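Local coordinates for CheQ (Campylobacter jejuni subsp. jejuni, PDB 6A51), which is, with CheP, one of two regulators that control transcription of the core chemotaxis operon cheVAW, at residues E145-F150 and S164-Y169; S108-L113 and K160-M165; A31-F36 and R77-L82. One frame throughout, in Å; residues are numbered along the deposited sequence.

Interaction 1: E145-F150 and S164-Y169; sequences EKCHFF and SMCVGY
Cys147 and Cys166 are joined by a disulfide that staples the end of one antiparallel strand to its neighbour. The SG-SG bond has a torsion of 102°, close to the relaxed right angle. In each cysteine SG lies opposite the carbonyl carbon and beside the backbone N, which brings the two sulfurs together between the chains. Small and able to bond covalently, cysteine suits this place, where the chain of Cys147 is leaving the strand.

Just before the disulfide, Glu145 pairs with Cys166 through two backbone bonds: Cys166 N donates to Glu145 O at 2.7 Å and Glu145 N to Cys166 O at 3.0 Å. The side chains of this pair share one face of the sheet. Beyond them Cys147 N gives its hydrogen to Ser164 O over 2.9 Å, and a water bridges that oxygen to His148 N. Lys146 bends at chi2 (-82°), carrying its CD to 3.6 Å from Met165 SD and its NZ to a hydrogen bond with Ser164 OG, so aliphatic chain and ammonium serve different partners.

Strand 165-169 is the middle one of an antiparallel sheet. Strand 142-146 flanks it, with Gly168 bonded to Tyr143, and strand 159-160 lies on its other side, where Lys160 touches both cysteines.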
ATOM      1  N   GLU A 145       6.548   3.630 -15.877  1.00 33.46           N
ATOM      2  CA  GLU A 145       7.117   4.756 -16.587  1.00 39.97           C
ATOM      3  C   GLU A 145       6.490   4.802 -17.965  1.00 39.38           C
ATOM      4  O   GLU A 145       6.151   3.764 -18.530  1.00 37.74           O
ATOM      5  CB  GLU A 145       8.630   4.595 -16.700  1.00 31.87           C
ATOM      6  CG  GLU A 145       9.450   5.822 -16.591  1.00 43.43           C
ATOM      7  CD  GLU A 145      10.926   5.481 -16.713  1.00 56.84           C
ATOM      8  OE1 GLU A 145      11.294   4.869 -17.747  1.00 55.85           O
ATOM      9  OE2 GLU A 145      11.705   5.793 -15.770  1.00 45.88           O
ATOM     10  N   LYS A 146       6.342   6.008 -18.497  1.00 31.48           N
ATOM     11  CA  LYS A 146       6.049   6.152 -19.910  1.00 26.95           C
ATOM     12  C   LYS A 146       7.133   5.452 -20.713  1.00 31.90           C
ATOM     13  O   LYS A 146       8.325   5.691 -20.508  1.00 42.54           O
ATOM     14  CB  LYS A 146       5.970   7.634 -20.288  1.00 32.07           C
ATOM     15  CG  LYS A 146       4.828   8.399 -19.628  1.00 33.18           C
ATOM     16  CD  LYS A 146       3.536   8.178 -20.408  1.00 44.01           C
ATOM     17  CE  LYS A 146       2.366   8.952 -19.814  1.00 40.92           C
ATOM     18  NZ  LYS A 146       1.068   8.628 -20.478  1.00 61.74           N
ATOM     19  N   CYS A 147       6.713   4.562 -21.611  1.00 35.57           N
ATOM     20  CA  CYS A 147       7.663   3.867 -22.473  1.00 42.75           C
ATOM     21  C   CYS A 147       8.532   4.851 -23.243  1.00 30.10           C
ATOM     22  O   CYS A 147       9.721   4.599 -23.472  1.00 34.11           O
ATOM     23  CB  CYS A 147       6.898   2.945 -23.426  1.00 40.33           C
ATOM     24  SG  CYS A 147       5.701   1.832 -22.572  1.00 74.55           S
ATOM     25  N   HIS A 148       7.960   5.998 -23.606  1.00 42.75           N
ATOM     26  CA  HIS A 148       8.676   6.990 -24.397  1.00 41.55           C
ATOM     27  C   HIS A 148       9.883   7.546 -23.647  1.00 48.00           C
ATOM     28  O   HIS A 148      10.860   7.953 -24.282  1.00 40.92           O
ATOM     29  CB  HIS A 148       7.701   8.106 -24.774  1.00 39.35           C
ATOM     30  CG  HIS A 148       8.209   9.052 -25.812  1.00 55.20           C
ATOM     31  ND1 HIS A 148       8.524   8.657 -27.093  1.00 68.48           N
ATOM     32  CD2 HIS A 148       8.419  10.391 -25.770  1.00 65.10           C
ATOM     33  CE1 HIS A 148       8.931   9.705 -27.788  1.00 62.87           C
ATOM     34  NE2 HIS A 148       8.880  10.769 -27.007  1.00 52.81           N
ATOM     35  N   PHE A 149       9.855   7.517 -22.305  1.00 48.40           N
ATOM     36  CA  PHE A 149      10.784   8.310 -21.495  1.00 29.43           C
ATOM     37  C   PHE A 149      12.238   7.906 -21.731  1.00 54.91           C
ATOM     38  O   PHE A 149      13.092   8.758 -22.013  1.00 52.19           O
ATOM     39  CB  PHE A 149      10.429   8.192 -20.013  1.00 32.76           C
ATOM     40  CG  PHE A 149      11.292   9.038 -19.108  1.00 43.15           C
ATOM     41  CD1 PHE A 149      11.174  10.428 -19.109  1.00 40.70           C
ATOM     42  CD2 PHE A 149      12.208   8.445 -18.232  1.00 47.88           C
ATOM     43  CE1 PHE A 149      11.961  11.219 -18.265  1.00 31.60           C
ATOM     44  CE2 PHE A 149      13.000   9.221 -17.374  1.00 35.68           C
ATOM     45  CZ  PHE A 149      12.878  10.610 -17.394  1.00 46.01           C
ATOM     46  N   PHE A 150      12.551   6.615 -21.589  1.00 46.32           N
ATOM     47  CA  PHE A 150      13.905   6.138 -21.865  1.00 44.93           C
ATOM     48  C   PHE A 150      13.795   4.720 -22.406  1.00 57.94           C
ATOM     49  O   PHE A 150      13.472   3.785 -21.669  1.00 56.37           O
ATOM     50  CB  PHE A 150      14.812   6.197 -20.619  1.00 49.17           C
ATOM     51  CG  PHE A 150      16.273   5.867 -20.914  1.00 58.18           C
ATOM     52  CD1 PHE A 150      17.064   6.735 -21.678  1.00 51.27           C
ATOM     53  CD2 PHE A 150      16.849   4.681 -20.452  1.00 37.92           C
ATOM     54  CE1 PHE A 150      18.410   6.426 -21.972  1.00 44.86           C
ATOM     55  CE2 PHE A 150      18.190   4.359 -20.738  1.00 41.19           C
ATOM     56  CZ  PHE A 150      18.970   5.231 -21.505  1.00 43.80           C
ATOM     57  N   SER A 164       0.682   3.629 -23.398  1.00 41.87           N
ATOM     58  CA  SER A 164       1.841   4.466 -23.129  1.00 37.47           C
ATOM     59  C   SER A 164       2.702   4.064 -21.923  1.00 51.72           C
ATOM     60  O   SER A 164       3.773   4.658 -21.748  1.00 36.31           O
ATOM     61  CB  SER A 164       1.379   5.909 -22.906  1.00 35.95           C
ATOM     62  OG  SER A 164       0.489   5.933 -21.794  1.00 46.63           O
ATOM     63  N   MET A 165       2.279   3.129 -21.066  1.00 32.39           N
ATOM     64  CA  MET A 165       3.015   2.863 -19.832  1.00 32.04           C
ATOM     65  C   MET A 165       3.723   1.517 -19.886  1.00 34.58           C
ATOM     66  O   MET A 165       3.176   0.527 -20.383  1.00 38.47           O
ATOM     67  CB  MET A 165       2.105   2.890 -18.599  1.00 38.14           C
ATOM     68  CG  MET A 165       1.361   4.188 -18.388  1.00 53.55           C
ATOM     69  SD  MET A 165       2.447   5.593 -18.084  1.00 50.59           S
ATOM     70  CE  MET A 165       2.957   5.359 -16.394  1.00 46.79           C
ATOM     71  N   CYS A 166       4.930   1.487 -19.338  1.00 27.43           N
ATOM     72  CA  CYS A 166       5.772   0.309 -19.259  1.00 26.34           C
ATOM     73  C   CYS A 166       6.124   0.033 -17.804  1.00 33.72           C
ATOM     74  O   CYS A 166       6.045   0.918 -16.941  1.00 28.11           O
ATOM     75  CB  CYS A 166       7.060   0.494 -20.078  1.00 23.11           C
ATOM     76  SG  CYS A 166       6.810   0.248 -21.843  1.00 64.75           S
ATOM     77  N   VAL A 167       6.554  -1.199 -17.541  1.00 27.00           N
ATOM     78  CA  VAL A 167       7.035  -1.587 -16.220  1.00 26.14           C
ATOM     79  C   VAL A 167       8.403  -2.237 -16.353  1.00 30.72           C
ATOM     80  O   VAL A 167       8.594  -3.130 -17.191  1.00 37.40           O
ATOM     81  CB  VAL A 167       6.057  -2.541 -15.513  1.00 23.75           C
ATOM     82  CG1 VAL A 167       6.675  -3.073 -14.206  1.00 21.80           C
ATOM     83  CG2 VAL A 167       4.781  -1.830 -15.247  1.00 18.59           C
ATOM     84  N   GLY A 168       9.344  -1.800 -15.516  1.00 28.58           N
ATOM     85  CA  GLY A 168      10.644  -2.421 -15.407  1.00 25.91           C
ATOM     86  C   GLY A 168      10.875  -2.833 -13.965  1.00 33.07           C
ATOM     87  O   GLY A 168      10.036  -2.585 -13.096  1.00 33.13           O
ATOM     88  N   TYR A 169      12.024  -3.473 -13.724  1.00 41.42           N
ATOM     89  CA  TYR A 169      12.352  -3.959 -12.382  1.00 53.76           C
ATOM     90  C   TYR A 169      13.859  -3.923 -12.173  1.00 44.76           C
ATOM     91  O   TYR A 169      14.635  -3.908 -13.128  1.00 54.38           O
ATOM     92  CB  TYR A 169      11.828  -5.392 -12.131  1.00 44.08           C
ATOM     93  CG  TYR A 169      12.016  -6.270 -13.342  1.00 52.72           C
ATOM     94  CD1 TYR A 169      13.259  -6.827 -13.632  1.00 55.81           C
ATOM     95  CD2 TYR A 169      10.964  -6.491 -14.237  1.00 45.58           C
ATOM     96  CE1 TYR A 169      13.455  -7.601 -14.766  1.00 62.68           C
ATOM     97  CE2 TYR A 169      11.147  -7.259 -15.388  1.00 56.36           C
ATOM     98  CZ  TYR A 169      12.397  -7.810 -15.642  1.00 77.04           C
ATOM     99  OH  TYR A 169      12.590  -8.569 -16.771  1.00 85.91           O
TER
HETATM  100  O   HOH W   1       5.238   6.475 -23.809  1.00 35.21           O

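Interaction 2: S108-L113 and K160-M165; sequences SSIYKL and KITESM
Ile110 and Leu113, on one flank of the short helix 109-113, meet the turn of a β-hairpin, the loop between strands 159-160 and 165-169. At the heart of the contact the Ile110 and Ile161 side chains cross at a slant, their CD1 methyls 3.5 Å apart. Ile161 has CG1 between the backbone N and the carbonyl carbon (chi1 62°), and from there its CD1 also reaches Leu113 CD1, at 4.0 Å. The branched aliphatic groups suit a joint built from methyl contacts. Ile110 has a second partner in Met165: CG1 lies 3.9 Å from the methionine CG, the two side chains running roughly at right angles.

Toward the start of the helix the contact thins to a carbon-to-hydroxyl touch: Ser109 CB rests 3.5 Å from Thr162 OG1, small side chains letting the two backbones come together. The threonine hydroxyl makes a weak hydrogen bond to Ile161 O.

In the next shell, the hairpin loop is drawn closed by the bond from Ile161 N to Met165 O, while Lys160 NZ reaches weakly to Glu163 O. Phe130, Phe133 and Leu134 of helix 127-134 pack on Ile161, and Phe133 also touches Leu113; Leu97 meets both Ile110 and Met165. Thus helix and hairpin share a common hydrophobic backing. Ser108 stands at the N-cap of helix 109-113, with its hydroxyl bonded to His101 ND1, and the same Ser108 OG accepts a weak bond from Tyr111 N at 3.3 Å.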
ATOM      1  N   SER A 108      -7.223   7.638 -15.881  1.00 55.16           N
ATOM      2  CA  SER A 108      -5.948   7.016 -16.195  1.00 39.90           C
ATOM      3  C   SER A 108      -6.168   5.562 -16.593  1.00 41.68           C
ATOM      4  O   SER A 108      -6.990   4.866 -15.993  1.00 46.84           O
ATOM      5  CB  SER A 108      -5.019   7.107 -14.980  1.00 54.77           C
ATOM      6  OG  SER A 108      -3.918   6.221 -15.084  1.00 52.75           O
ATOM      7  N   SER A 109      -5.448   5.103 -17.626  1.00 45.12           N
ATOM      8  CA  SER A 109      -5.523   3.675 -17.947  1.00 44.81           C
ATOM      9  C   SER A 109      -4.942   2.820 -16.821  1.00 44.24           C
ATOM     10  O   SER A 109      -5.459   1.735 -16.533  1.00 47.15           O
ATOM     11  CB  SER A 109      -4.806   3.370 -19.266  1.00 43.25           C
ATOM     12  OG  SER A 109      -5.368   4.057 -20.374  1.00 55.24           O
ATOM     13  N   ILE A 110      -3.884   3.301 -16.163  1.00 39.90           N
ATOM     14  CA  ILE A 110      -3.316   2.592 -15.021  1.00 33.47           C
ATOM     15  C   ILE A 110      -4.359   2.408 -13.925  1.00 42.13           C
ATOM     16  O   ILE A 110      -4.489   1.319 -13.353  1.00 39.25           O
ATOM     17  CB  ILE A 110      -2.078   3.336 -14.497  1.00 40.03           C
ATOM     18  CG1 ILE A 110      -0.923   3.119 -15.453  1.00 46.79           C
ATOM     19  CG2 ILE A 110      -1.670   2.800 -13.142  1.00 33.08           C
ATOM     20  CD1 ILE A 110      -0.376   1.738 -15.333  1.00 40.31           C
ATOM     21  N   TYR A 111      -5.111   3.470 -13.606  1.00 37.41           N
ATOM     22  CA  TYR A 111      -6.075   3.382 -12.508  1.00 35.54           C
ATOM     23  C   TYR A 111      -6.937   2.146 -12.661  1.00 38.59           C
ATOM     24  O   TYR A 111      -7.282   1.456 -11.693  1.00 41.59           O
ATOM     25  CB  TYR A 111      -6.955   4.631 -12.478  1.00 35.18           C
ATOM     26  CG  TYR A 111      -7.992   4.624 -11.375  1.00 48.86           C
ATOM     27  CD1 TYR A 111      -9.170   3.880 -11.495  1.00 36.93           C
ATOM     28  CD2 TYR A 111      -7.806   5.374 -10.218  1.00 50.46           C
ATOM     29  CE1 TYR A 111     -10.110   3.871 -10.492  1.00 49.79           C
ATOM     30  CE2 TYR A 111      -8.752   5.374  -9.208  1.00 55.30           C
ATOM     31  CZ  TYR A 111      -9.900   4.617  -9.356  1.00 52.99           C
ATOM     32  OH  TYR A 111     -10.842   4.607  -8.363  1.00 56.36           O
ATOM     33  N   LYS A 112      -7.252   1.833 -13.883  1.00 36.00           N
ATOM     34  CA  LYS A 112      -8.208   0.802 -14.186  1.00 42.21           C
ATOM     35  C   LYS A 112      -7.644  -0.601 -14.025  1.00 34.11           C
ATOM     36  O   LYS A 112      -8.404  -1.533 -13.751  1.00 40.67           O
ATOM     37  CB  LYS A 112      -8.688   1.073 -15.596  1.00 48.93           C
ATOM     38  CG  LYS A 112      -8.924  -0.113 -16.376  1.00 81.65           C
ATOM     39  CD  LYS A 112     -10.414  -0.214 -16.384  1.00108.67           C
ATOM     40  CE  LYS A 112     -10.894  -1.212 -17.398  1.00108.02           C
ATOM     41  NZ  LYS A 112     -12.327  -1.584 -17.207  1.00 98.56           N
ATOM     42  N   LEU A 113      -6.331  -0.765 -14.163  1.00 43.83           N
ATOM     43  CA  LEU A 113      -5.649  -2.025 -13.887  1.00 18.90           C
ATOM     44  C   LEU A 113      -5.501  -2.331 -12.399  1.00 35.11           C
ATOM     45  O   LEU A 113      -5.049  -3.433 -12.054  1.00 37.57           O
ATOM     46  CB  LEU A 113      -4.250  -1.991 -14.494  1.00 26.74           C
ATOM     47  CG  LEU A 113      -4.188  -1.732 -15.993  1.00 29.65           C
ATOM     48  CD1 LEU A 113      -2.755  -1.618 -16.388  1.00 24.72           C
ATOM     49  CD2 LEU A 113      -4.852  -2.878 -16.767  1.00 28.51           C
ATOM     50  N   LYS A 160       4.717  -4.007 -21.176  1.00 24.26           N
ATOM     51  CA  LYS A 160       3.917  -2.858 -21.579  1.00 25.56           C
ATOM     52  C   LYS A 160       2.455  -3.141 -21.239  1.00 23.57           C
ATOM     53  O   LYS A 160       1.879  -4.121 -21.725  1.00 29.92           O
ATOM     54  CB  LYS A 160       4.119  -2.559 -23.070  1.00 16.73           C
ATOM     55  CG  LYS A 160       3.382  -1.303 -23.517  1.00 28.20           C
ATOM     56  CD  LYS A 160       3.874  -0.711 -24.840  1.00 29.24           C
ATOM     57  CE  LYS A 160       3.053   0.540 -25.186  1.00 37.96           C
ATOM     58  NZ  LYS A 160       3.236   1.081 -26.575  1.00 40.79           N
ATOM     59  N   ILE A 161       1.864  -2.301 -20.388  1.00 21.39           N
ATOM     60  CA  ILE A 161       0.551  -2.570 -19.811  1.00 25.11           C
ATOM     61  C   ILE A 161      -0.508  -1.589 -20.266  1.00 23.23           C
ATOM     62  O   ILE A 161      -1.675  -1.738 -19.884  1.00 36.13           O
ATOM     63  CB  ILE A 161       0.619  -2.582 -18.278  1.00 35.42           C
ATOM     64  CG1 ILE A 161       1.055  -1.202 -17.778  1.00 25.26           C
ATOM     65  CG2 ILE A 161       1.568  -3.678 -17.802  1.00 21.91           C
ATOM     66  CD1 ILE A 161       1.240  -1.166 -16.268  1.00 25.16           C
ATOM     67  N   THR A 162      -0.143  -0.604 -21.079  1.00 26.16           N
ATOM     68  CA  THR A 162      -0.993   0.515 -21.469  1.00 24.58           C
ATOM     69  C   THR A 162      -0.458   1.014 -22.796  1.00 32.65           C
ATOM     70  O   THR A 162       0.701   0.764 -23.134  1.00 28.56           O
ATOM     71  CB  THR A 162      -0.967   1.607 -20.394  1.00 26.93           C
ATOM     72  OG1 THR A 162      -1.952   1.305 -19.400  1.00 34.30           O
ATOM     73  CG2 THR A 162      -1.170   3.013 -20.949  1.00 39.81           C
ATOM     74  N   GLU A 163      -1.317   1.677 -23.568  1.00 40.16           N
ATOM     75  CA  GLU A 163      -0.879   2.355 -24.785  1.00 37.96           C
ATOM     76  C   GLU A 163       0.459   3.065 -24.589  1.00 40.03           C
ATOM     77  O   GLU A 163       1.307   3.051 -25.481  1.00 35.82           O
ATOM     78  CB  GLU A 163      -1.948   3.349 -25.229  1.00 31.83           C
ATOM     79  CG  GLU A 163      -2.063   3.486 -26.723  1.00 65.44           C
ATOM     80  CD  GLU A 163      -3.510   3.623 -27.191  1.00 91.04           C
ATOM     81  OE1 GLU A 163      -3.938   2.791 -28.038  1.00 67.56           O
ATOM     82  OE2 GLU A 163      -4.211   4.552 -26.710  1.00 77.35           O
ATOM     83  N   SER A 164       0.682   3.629 -23.398  1.00 41.87           N
ATOM     84  CA  SER A 164       1.841   4.466 -23.129  1.00 37.47           C
ATOM     85  C   SER A 164       2.702   4.064 -21.923  1.00 51.72           C
ATOM     86  O   SER A 164       3.773   4.658 -21.748  1.00 36.31           O
ATOM     87  CB  SER A 164       1.379   5.909 -22.906  1.00 35.95           C
ATOM     88  OG  SER A 164       0.489   5.933 -21.794  1.00 46.63           O
ATOM     89  N   MET A 165       2.279   3.129 -21.066  1.00 32.39           N
ATOM     90  CA  MET A 165       3.015   2.863 -19.832  1.00 32.04           C
ATOM     91  C   MET A 165       3.723   1.517 -19.886  1.00 34.58           C
ATOM     92  O   MET A 165       3.176   0.527 -20.383  1.00 38.47           O
ATOM     93  CB  MET A 165       2.105   2.890 -18.599  1.00 38.14           C
ATOM     94  CG  MET A 165       1.361   4.188 -18.388  1.00 53.55           C
ATOM     95  SD  MET A 165       2.447   5.593 -18.084  1.00 50.59           S
ATOM     96  CE  MET A 165       2.957   5.359 -16.394  1.00 46.79           C
TER

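Interaction 3: A31-F36 and R77-L82; sequences AEFHRF and RQCSGL
The Phe36 ring has Gln78 lying over one face and the Cys79 sulfur at its edge, where helix 30-37 packs against the loop that leaves helix 73-77. Gln78 CB and CG lie over the face, CG making an off-centre CH-pi contact 4.1 Å from the ring centroid; the amide beyond runs nearly parallel to the ring (12°). Slender methylenes suit packing on a ring near the surface. Cys79 SG lies near the ring plane of both phenylalanines, with edge-on sulfur-aromatic contacts 5.3 Å from the Phe36 centroid and 5.4 Å from that of Phe33. Cys79 SG, compact and polarisable, also rests 3.6 Å from Phe33 CB.

The buried Glu32 carboxylate is the polar counterpart. With CG opposite the backbone N (chi1 170°), its extended chain reaches Ser80, whose OG donates to Glu32 OE1 through the syn lone pair at 2.8 Å. Ser80 N donates to Glu32 OE2 at 2.6 Å on its syn side, the nitrogen 31° out of the carboxylate plane; two bonds from one residue thus fix the group's rotation. Ile119 packs beside both Glu32 and Ser80. A water links the partners, donating to Glu32 OE2 at 2.8 Å and to Ser80 O at 2.9 Å.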
ATOM      1  N   ALA A  31      -6.276   4.517  12.664  1.00 35.38           N
ATOM      2  CA  ALA A  31      -7.381   5.456  12.484  1.00 35.36           C
ATOM      3  C   ALA A  31      -8.732   4.762  12.552  1.00 41.94           C
ATOM      4  O   ALA A  31      -9.710   5.334  13.049  1.00 59.94           O
ATOM      5  CB  ALA A  31      -7.237   6.185  11.147  1.00 26.41           C
ATOM      6  N   GLU A  32      -8.809   3.531  12.059  1.00 41.62           N
ATOM      7  CA  GLU A  32     -10.060   2.786  12.085  1.00 45.43           C
ATOM      8  C   GLU A  32     -10.219   1.993  13.375  1.00 42.38           C
ATOM      9  O   GLU A  32     -11.313   1.961  13.948  1.00 56.46           O
ATOM     10  CB  GLU A  32     -10.145   1.859  10.860  1.00 38.99           C
ATOM     11  CG  GLU A  32     -11.288   0.854  10.910  1.00 62.44           C
ATOM     12  CD  GLU A  32     -11.291  -0.143   9.753  1.00 73.14           C
ATOM     13  OE1 GLU A  32     -12.148   0.012   8.853  1.00 70.66           O
ATOM     14  OE2 GLU A  32     -10.462  -1.086   9.752  1.00 58.77           O
ATOM     15  N   PHE A  33      -9.138   1.374  13.859  1.00 46.25           N
ATOM     16  CA  PHE A  33      -9.230   0.509  15.033  1.00 46.74           C
ATOM     17  C   PHE A  33      -9.634   1.275  16.281  1.00 48.71           C
ATOM     18  O   PHE A  33     -10.398   0.766  17.103  1.00 50.68           O
ATOM     19  CB  PHE A  33      -7.899  -0.193  15.284  1.00 41.62           C
ATOM     20  CG  PHE A  33      -7.772  -0.771  16.666  1.00 44.28           C
ATOM     21  CD1 PHE A  33      -8.275  -2.040  16.949  1.00 40.29           C
ATOM     22  CD2 PHE A  33      -7.144  -0.053  17.688  1.00 40.55           C
ATOM     23  CE1 PHE A  33      -8.162  -2.595  18.229  1.00 41.18           C
ATOM     24  CE2 PHE A  33      -7.021  -0.599  18.973  1.00 45.71           C
ATOM     25  CZ  PHE A  33      -7.533  -1.872  19.246  1.00 42.57           C
ATOM     26  N   HIS A  34      -9.099   2.478  16.477  1.00 44.48           N
ATOM     27  CA  HIS A  34      -9.406   3.164  17.728  1.00 59.11           C
ATOM     28  C   HIS A  34     -10.844   3.656  17.780  1.00 53.06           C
ATOM     29  O   HIS A  34     -11.366   3.884  18.872  1.00 63.86           O
ATOM     30  CB  HIS A  34      -8.437   4.320  17.964  1.00 46.41           C
ATOM     31  CG  HIS A  34      -8.863   5.617  17.354  1.00 49.44           C
ATOM     32  ND1 HIS A  34      -8.681   5.910  16.021  1.00 52.40           N
ATOM     33  CD2 HIS A  34      -9.410   6.725  17.909  1.00 56.24           C
ATOM     34  CE1 HIS A  34      -9.111   7.135  15.776  1.00 56.32           C
ATOM     35  NE2 HIS A  34      -9.557   7.651  16.906  1.00 53.23           N
ATOM     36  N   ARG A  35     -11.471   3.827  16.629  1.00 57.60           N
ATOM     37  CA  ARG A  35     -12.882   4.177  16.565  1.00 47.57           C
ATOM     38  C   ARG A  35     -13.772   2.971  16.976  1.00 51.93           C
ATOM     39  O   ARG A  35     -14.704   3.121  17.706  1.00 59.41           O
ATOM     40  CB  ARG A  35     -13.260   4.855  15.237  1.00 42.93           C
ATOM     41  CG  ARG A  35     -12.458   6.125  14.902  1.00 52.93           C
ATOM     42  CD  ARG A  35     -13.028   6.978  13.750  1.00 72.53           C
ATOM     43  NE  ARG A  35     -12.096   7.648  12.800  1.00102.81           N
ATOM     44  CZ  ARG A  35     -11.922   8.977  12.676  1.00 98.11           C
ATOM     45  NH1 ARG A  35     -12.564   9.818  13.470  1.00 74.18           N
ATOM     46  NH2 ARG A  35     -11.092   9.501  11.764  1.00 78.99           N
ATOM     47  N   PHE A  36     -13.445   1.772  16.529  1.00 43.76           N
ATOM     48  CA  PHE A  36     -14.174   0.565  16.875  1.00 58.49           C
ATOM     49  C   PHE A  36     -14.032   0.183  18.321  1.00 60.52           C
ATOM     50  O   PHE A  36     -14.940  -0.337  18.925  1.00 68.53           O
ATOM     51  CB  PHE A  36     -13.779  -0.603  15.997  1.00 51.30           C
ATOM     52  CG  PHE A  36     -14.207  -0.450  14.589  1.00 71.45           C
ATOM     53  CD1 PHE A  36     -15.388   0.180  14.290  1.00 71.42           C
ATOM     54  CD2 PHE A  36     -13.444  -0.932  13.569  1.00 72.94           C
ATOM     55  CE1 PHE A  36     -15.795   0.342  12.997  1.00 71.49           C
ATOM     56  CE2 PHE A  36     -13.843  -0.782  12.267  1.00 74.89           C
ATOM     57  CZ  PHE A  36     -15.020  -0.140  11.979  1.00 70.15           C
ATOM     58  N   ARG A  77     -11.695  -7.605  15.333  1.00 68.51           N
ATOM     59  CA  ARG A  77     -12.413  -8.436  14.370  1.00 57.08           C
ATOM     60  C   ARG A  77     -13.274  -7.622  13.409  1.00 45.21           C
ATOM     61  O   ARG A  77     -13.566  -8.098  12.311  1.00 69.83           O
ATOM     62  CB  ARG A  77     -13.266  -9.483  15.097  1.00 48.18           C
ATOM     63  CG  ARG A  77     -12.465 -10.705  15.580  1.00 62.59           C
ATOM     64  CD  ARG A  77     -13.338 -11.756  16.284  1.00 61.08           C
ATOM     65  NE  ARG A  77     -14.093 -11.201  17.413  1.00 92.36           N
ATOM     66  CZ  ARG A  77     -13.707 -11.263  18.690  1.00 92.70           C
ATOM     67  NH1 ARG A  77     -12.562 -11.858  19.020  1.00 65.25           N
ATOM     68  NH2 ARG A  77     -14.471 -10.726  19.644  1.00 76.58           N
ATOM     69  N   GLN A  78     -13.658  -6.401  13.766  1.00 35.75           N
ATOM     70  CA  GLN A  78     -14.420  -5.556  12.861  1.00 43.23           C
ATOM     71  C   GLN A  78     -13.553  -4.587  12.070  1.00 52.50           C
ATOM     72  O   GLN A  78     -14.091  -3.668  11.447  1.00 55.29           O
ATOM     73  CB  GLN A  78     -15.493  -4.781  13.629  1.00 49.74           C
ATOM     74  CG  GLN A  78     -14.995  -4.040  14.835  1.00 72.39           C
ATOM     75  CD  GLN A  78     -16.110  -3.736  15.815  1.00 85.22           C
ATOM     76  OE1 GLN A  78     -15.968  -3.938  17.029  1.00 79.34           O
ATOM     77  NE2 GLN A  78     -17.236  -3.251  15.291  1.00 62.28           N
ATOM     78  N   CYS A  79     -12.232  -4.764  12.072  1.00 64.27           N
ATOM     79  CA  CYS A  79     -11.346  -3.907  11.286  1.00 61.38           C
ATOM     80  C   CYS A  79     -11.179  -4.439   9.867  1.00 49.58           C
ATOM     81  O   CYS A  79     -11.105  -5.656   9.644  1.00 40.36           O
ATOM     82  CB  CYS A  79      -9.971  -3.788  11.943  1.00 59.88           C
ATOM     83  SG  CYS A  79      -9.813  -2.477  13.182  1.00 59.48           S
ATOM     84  N   SER A  80     -11.091  -3.514   8.914  1.00 38.79           N
ATOM     85  CA  SER A  80     -10.895  -3.891   7.520  1.00 40.18           C
ATOM     86  C   SER A  80      -9.613  -4.695   7.323  1.00 38.40           C
ATOM     87  O   SER A  80      -8.566  -4.395   7.909  1.00 57.25           O
ATOM     88  CB  SER A  80     -10.847  -2.647   6.649  1.00 40.59           C
ATOM     89  OG  SER A  80     -12.009  -1.872   6.840  1.00 52.65           O
ATOM     90  N   GLY A  81      -9.701  -5.722   6.483  1.00 31.50           N
ATOM     91  CA  GLY A  81      -8.520  -6.464   6.094  1.00 31.75           C
ATOM     92  C   GLY A  81      -7.680  -5.701   5.084  1.00 38.92           C
ATOM     93  O   GLY A  81      -8.166  -4.859   4.326  1.00 40.81           O
ATOM     94  N   LEU A  82      -6.385  -5.991   5.089  1.00 35.65           N
ATOM     95  CA  LEU A  82      -5.471  -5.277   4.210  1.00 33.73           C
ATOM     96  C   LEU A  82      -4.520  -6.235   3.500  1.00 30.32           C
ATOM     97  O   LEU A  82      -3.421  -5.824   3.111  1.00 42.66           O
ATOM     98  CB  LEU A  82      -4.689  -4.227   5.012  1.00 34.51           C
ATOM     99  CG  LEU A  82      -5.488  -3.108   5.684  1.00 28.70           C
ATOM    100  CD1 LEU A  82      -4.699  -2.503   6.848  1.00 35.43           C
ATOM    101  CD2 LEU A  82      -5.823  -2.038   4.664  1.00 34.59           C
TER
HETATM  102  O   HOH W   2      -7.816  -1.992   9.432  1.00 43.60           O

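How the interactions relate
Interactions 1 and 2 form one region: they share Ser164 and Met165, their centres lie about 10 Å apart, and Lys160 and Ile161 of the hairpin touch Cys147, Cys166 and Val167. Interaction 1 joins the middle and an outer strand of a small antiparallel sheet by a disulfide and backbone bonds, whereas interaction 2 attaches a helix to the hairpin turn of that sheet by apolar packing. Interaction 3 belongs to the other end of the elongated chain, about 37 Å from interaction 1 between centres, and joins different elements. There a hydrogen-bonded carboxylate works beside CH-pi and sulfur-aromatic packing. All three are partly buried, each mixing buried residues with exposed ones.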